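PDB 6TY0: p1 from Rice yellow mottle virus, which suppresses RNA silencing in the infected host and contributes to virus spread, this chain being its zinc-binding N-terminal part. Local coordinates for residues P44-D49 against T81-V86. Numbering follows the deposited sequence.
Sequences PSLRAD and TNIPPV
The carboxylate of Asp49 and the amide of Asn82 meet at their edges, their planes almost perpendicular (86°). Asn82 ND2 gives a short bond of 2.7 Å to Asp49 OD2, nearly straight at the hydrogen (165°); it lies in the amide plane and enters the anti lone pair of the oxygen, away from OD1. OD1 is hydrogen-bonded to Thr11 OG1, and these two bonds together should fix the rotation of the carboxylate. A chi1 of -73° turns the Asp49 carboxylate away from its own carbonyl carbon and out toward Asn82, just past the end of strand 80-81. The backbones of Asp49 and Thr81 form an antiparallel hydrogen-bonded pair: Asp49 N donates to Thr81 O at 3.1 Å, and Thr81 N returns a bond to Asp49 O. On one face of this pair Thr81 CG2 packs against Asp49 CB. The ring of Pro84 sets an edge against the other backbone, CD 3.3 Å from Arg47 O. Further on the contact is apolar. Ala48 CB rests on Ile83 CG1 (3.9 Å), while Leu46 CD1 touches both Ile83 CG2 and Val86 CG2, at 3.9 Å from each; the leucine runs at about a right angle to the isoleucine. Pro44 CG approaches Val86 CG1. Ile83 and Val86 also touch Val58 and Val60 of strand 54-64, respectively. The arrangement is that of a short antiparallel edge pairing that opens into apolar packing, where residues 82-85 leave the four-stranded mixed sheet and lead into strand 86-90 of the three-stranded one, away from the Cys4 zinc site.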
loop_
_atom_site.group_PDB
_atom_site.type_symbol
_atom_site.label_atom_id
_atom_site.label_comp_id
_atom_site.label_asym_id
_atom_site.label_seq_id
_atom_site.Cartn_x
_atom_site.Cartn_y
_atom_site.Cartn_z
ATOM N N PRO A 44 6.158 6.163 -12.594
ATOM C CA PRO A 44 6.701 5.559 -13.796
ATOM C C PRO A 44 5.736 5.497 -14.969
ATOM O O PRO A 44 4.499 5.487 -14.791
ATOM C CB PRO A 44 6.983 4.130 -13.381
ATOM C CG PRO A 44 6.027 3.861 -12.301
ATOM C CD PRO A 44 5.835 5.159 -11.582
ATOM N N SER A 45 6.343 5.365 -16.139
ATOM C CA SER A 45 5.672 5.238 -17.408
ATOM C C SER A 45 6.231 3.991 -18.105
ATOM O O SER A 45 7.439 3.884 -18.299
ATOM C CB SER A 45 5.944 6.492 -18.213
ATOM O OG SER A 45 5.233 6.452 -19.429
ATOM N N LEU A 46 5.368 3.024 -18.403
ATOM C CA LEU A 46 5.777 1.681 -18.809
ATOM C C LEU A 46 5.116 1.268 -20.116
ATOM O O LEU A 46 4.047 1.796 -20.479
ATOM C CB LEU A 46 5.343 0.656 -17.787
ATOM C CG LEU A 46 5.715 0.858 -16.302
ATOM C CD1 LEU A 46 4.992 -0.184 -15.502
ATOM C CD2 LEU A 46 7.232 0.781 -16.057
ATOM N N ARG A 47 5.730 0.285 -20.784
ATOM C CA ARG A 47 5.204 -0.300 -21.996
ATOM C C ARG A 47 4.951 -1.732 -21.689
ATOM O O ARG A 47 5.829 -2.423 -21.168
ATOM C CB ARG A 47 6.223 -0.225 -23.141
ATOM C CG ARG A 47 6.450 1.160 -23.670
ATOM C CD ARG A 47 5.447 1.487 -24.753
ATOM N NE ARG A 47 5.511 2.905 -25.067
ATOM C CZ ARG A 47 4.618 3.569 -25.794
ATOM N NH1 ARG A 47 3.562 2.953 -26.323
ATOM N NH2 ARG A 47 4.787 4.866 -25.996
ATOM N N ALA A 48 3.752 -2.195 -22.006
ATOM C CA ALA A 48 3.405 -3.582 -21.838
ATOM C C ALA A 48 2.550 -4.052 -23.000
ATOM O O ALA A 48 2.113 -3.246 -23.836
ATOM C CB ALA A 48 2.641 -3.765 -20.538
ATOM N N ASP A 49 2.251 -5.345 -23.001
ATOM C CA ASP A 49 1.538 -5.972 -24.114
ATOM C C ASP A 49 0.031 -5.892 -23.958
ATOM O O ASP A 49 -0.533 -6.566 -23.095
ATOM C CB ASP A 49 1.891 -7.452 -24.220
ATOM C CG ASP A 49 3.306 -7.682 -24.757
ATOM O OD1 ASP A 49 3.807 -6.895 -25.608
ATOM O OD2 ASP A 49 3.903 -8.664 -24.279
ATOM N N THR A 81 -0.570 -7.062 -20.167
ATOM C CA THR A 81 0.068 -8.242 -19.658
ATOM C C THR A 81 1.602 -8.123 -19.831
ATOM O O THR A 81 2.095 -7.231 -20.545
ATOM C CB THR A 81 -0.616 -9.465 -20.325
ATOM O OG1 THR A 81 -0.516 -10.585 -19.451
ATOM C CG2 THR A 81 -0.029 -9.782 -21.706
ATOM N N ASN A 82 2.375 -8.993 -19.164
ATOM C CA ASN A 82 3.858 -8.850 -19.174
ATOM C C ASN A 82 4.301 -7.459 -18.789
ATOM O O ASN A 82 5.150 -6.851 -19.448
ATOM C CB ASN A 82 4.457 -9.153 -20.536
ATOM C CG ASN A 82 4.065 -10.516 -21.039
ATOM O OD1 ASN A 82 4.016 -11.484 -20.271
ATOM N ND2 ASN A 82 3.732 -10.600 -22.336
ATOM N N ILE A 83 3.700 -6.931 -17.729
ATOM C CA ILE A 83 3.982 -5.572 -17.347
ATOM C C ILE A 83 5.375 -5.565 -16.659
ATOM O O ILE A 83 5.596 -6.314 -15.719
ATOM C CB ILE A 83 2.888 -5.034 -16.405
ATOM C CG1 ILE A 83 1.484 -5.141 -17.083
ATOM C CG2 ILE A 83 3.184 -3.575 -16.061
ATOM C CD1 ILE A 83 0.307 -4.816 -16.161
ATOM N N PRO A 84 6.300 -4.728 -17.119
ATOM C CA PRO A 84 7.613 -4.774 -16.461
ATOM C C PRO A 84 7.492 -4.489 -14.927
ATOM O O PRO A 84 6.760 -3.587 -14.525
ATOM C CB PRO A 84 8.423 -3.677 -17.155
ATOM C CG PRO A 84 7.689 -3.373 -18.443
ATOM C CD PRO A 84 6.240 -3.699 -18.179
ATOM N N PRO A 85 8.179 -5.289 -14.095
ATOM C CA PRO A 85 8.304 -5.027 -12.650
ATOM C C PRO A 85 8.911 -3.659 -12.421
ATOM O O PRO A 85 9.788 -3.261 -13.148
ATOM C CB PRO A 85 9.296 -6.095 -12.177
ATOM C CG PRO A 85 9.405 -7.086 -13.293
ATOM C CD PRO A 85 9.116 -6.339 -14.552
ATOM N N VAL A 86 8.401 -2.889 -11.470
ATOM C CA VAL A 86 8.967 -1.572 -11.150
ATOM C C VAL A 86 9.749 -1.723 -9.860
ATOM O O VAL A 86 9.249 -2.292 -8.887
ATOM C CB VAL A 86 7.873 -0.521 -10.932
ATOM C CG1 VAL A 86 8.490 0.856 -10.603
ATOM C CG2 VAL A 86 6.968 -0.468 -12.160
#